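Local coordinates for tubulin-specific chaperone A (Saccharomyces cerevisiae, PDB 1QSD), which binds beta-tubulin as a post-chaperonin cofactor and takes part in an early step of the tubulin folding pathway, at residues A[74-77]-A[78-82]. Numbering follows the deposited sequence.
Sequences EDLE and QFLKT
Leu-76 and Leu-80 sit one turn apart near the C-terminal end of helix 45-81, which packs on helices 5-39 and 90-104 in this helical bundle protein. Their side chains touch loosely, Leu-76 CD1 lying 4.4 Å from Leu-80 CG; Leu-76 is buried, while Leu-80, nearer the helix end, is partly open. A bond from Leu-80 N to Leu-76 O (3.1 Å) holds the turn, and because Leu-80 CG stands beside its own backbone N (chi1 -72°), that branch point also rests against Leu-76 O at 3.4 Å. Phe-79 N bonds Asp-75 O, with Phe-79 CB 3.4 Å from the same oxygen. With chi1 of Phe-79 at 176°, CG trans to N, the ring swings off the preceding turn onto Gln-5, Leu-6 and Lys-9 of helix 5-39, while both leucines touch Ile-96 of helix 90-104. The other flank is looser and faces solvent. Gln-78 N still bonds Glu-74 O at 2.9 Å, but both side chains are exposed, and Lys-81 runs straight out, its CG passing Glu-77 O at 3.6 Å. The bond from Lys-81 N to Glu-77 O is weak, 3.3 Å long and bent to 142°. The sequence thus makes this helix end amphipathic. On its packed side Asp-75 OD1 is shared by Lys-9 and Lys-50 of the second subunit, an ionic link between subunits whose two positive charges probably stabilise the ionised carboxylate.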
loop_
_atom_site.group_PDB
_atom_site.type_symbol
_atom_site.label_atom_id
_atom_site.label_comp_id
_atom_site.label_asym_id
_atom_site.label_seq_id
_atom_site.Cartn_x
_atom_site.Cartn_y
_atom_site.Cartn_z
ATOM N N GLU A 74 -12.056 2.376 18.561
ATOM C CA GLU A 74 -13.299 2.491 19.289
ATOM C C GLU A 74 -13.862 1.149 19.730
ATOM O O GLU A 74 -14.504 1.042 20.779
ATOM C CB GLU A 74 -14.316 3.266 18.464
ATOM C CG GLU A 74 -13.864 4.690 18.201
ATOM C CD GLU A 74 -14.935 5.578 17.597
ATOM O OE1 GLU A 74 -14.902 6.795 17.872
ATOM O OE2 GLU A 74 -15.805 5.065 16.851
ATOM N N ASP A 75 -13.618 0.130 18.919
ATOM C CA ASP A 75 -14.071 -1.207 19.228
ATOM C C ASP A 75 -13.307 -1.711 20.446
ATOM O O ASP A 75 -13.910 -2.257 21.369
ATOM C CB ASP A 75 -13.827 -2.134 18.040
ATOM C CG ASP A 75 -14.417 -3.525 18.253
ATOM O OD1 ASP A 75 -13.688 -4.514 18.031
ATOM O OD2 ASP A 75 -15.603 -3.624 18.659
ATOM N N LEU A 76 -11.999 -1.485 20.458
ATOM C CA LEU A 76 -11.167 -1.914 21.571
ATOM C C LEU A 76 -11.516 -1.136 22.848
ATOM O O LEU A 76 -11.618 -1.720 23.926
ATOM C CB LEU A 76 -9.678 -1.793 21.198
ATOM C CG LEU A 76 -8.586 -2.254 22.176
ATOM C CD1 LEU A 76 -8.919 -3.621 22.754
ATOM C CD2 LEU A 76 -7.217 -2.263 21.488
ATOM N N GLU A 77 -11.706 0.175 22.723
ATOM C CA GLU A 77 -12.067 1.021 23.855
ATOM C C GLU A 77 -13.402 0.558 24.440
ATOM O O GLU A 77 -13.545 0.443 25.650
ATOM C CB GLU A 77 -12.189 2.484 23.417
ATOM C CG GLU A 77 -10.881 3.132 22.939
ATOM C CD GLU A 77 -11.029 4.625 22.578
ATOM O OE1 GLU A 77 -11.756 4.949 21.606
ATOM O OE2 GLU A 77 -10.408 5.473 23.259
ATOM N N GLN A 78 -14.387 0.306 23.591
ATOM C CA GLN A 78 -15.686 -0.154 24.079
ATOM C C GLN A 78 -15.603 -1.527 24.775
ATOM O O GLN A 78 -16.215 -1.752 25.823
ATOM C CB GLN A 78 -16.699 -0.191 22.931
ATOM C CG GLN A 78 -18.157 -0.261 23.393
ATOM C CD GLN A 78 -18.711 1.042 24.064
ATOM O OE1 GLN A 78 -19.936 1.193 24.213
ATOM N NE2 GLN A 78 -17.828 1.972 24.442
ATOM N N PHE A 79 -14.804 -2.429 24.215
ATOM C CA PHE A 79 -14.635 -3.759 24.788
ATOM C C PHE A 79 -14.063 -3.639 26.212
ATOM O O PHE A 79 -14.552 -4.273 27.133
ATOM C CB PHE A 79 -13.707 -4.574 23.878
ATOM C CG PHE A 79 -13.376 -5.952 24.400
ATOM C CD1 PHE A 79 -14.241 -7.023 24.188
ATOM C CD2 PHE A 79 -12.180 -6.184 25.082
ATOM C CE1 PHE A 79 -13.914 -8.314 24.646
ATOM C CE2 PHE A 79 -11.849 -7.483 25.548
ATOM C CZ PHE A 79 -12.713 -8.535 25.325
ATOM N N LEU A 80 -13.080 -2.763 26.392
ATOM C CA LEU A 80 -12.443 -2.571 27.677
ATOM C C LEU A 80 -13.344 -2.002 28.768
ATOM O O LEU A 80 -13.148 -2.312 29.934
ATOM C CB LEU A 80 -11.188 -1.713 27.526
ATOM C CG LEU A 80 -9.980 -2.362 26.851
ATOM C CD1 LEU A 80 -8.899 -1.299 26.595
ATOM C CD2 LEU A 80 -9.443 -3.503 27.736
ATOM N N LYS A 81 -14.329 -1.183 28.416
ATOM C CA LYS A 81 -15.230 -0.606 29.420
ATOM C C LYS A 81 -15.990 -1.617 30.255
ATOM O O LYS A 81 -16.452 -1.290 31.342
ATOM C CB LYS A 81 -16.267 0.315 28.791
ATOM C CG LYS A 81 -15.723 1.618 28.323
ATOM C CD LYS A 81 -16.831 2.440 27.706
ATOM C CE LYS A 81 -16.268 3.544 26.834
ATOM N NZ LYS A 81 -17.350 4.250 26.105
ATOM N N THR A 82 -16.166 -2.823 29.725
ATOM C CA THR A 82 -16.910 -3.860 30.425
ATOM C C THR A 82 -16.106 -5.136 30.613
ATOM O O THR A 82 -16.681 -6.184 30.912
ATOM C CB THR A 82 -18.213 -4.226 29.676
ATOM O OG1 THR A 82 -17.901 -4.565 28.315
ATOM C CG2 THR A 82 -19.214 -3.061 29.702
#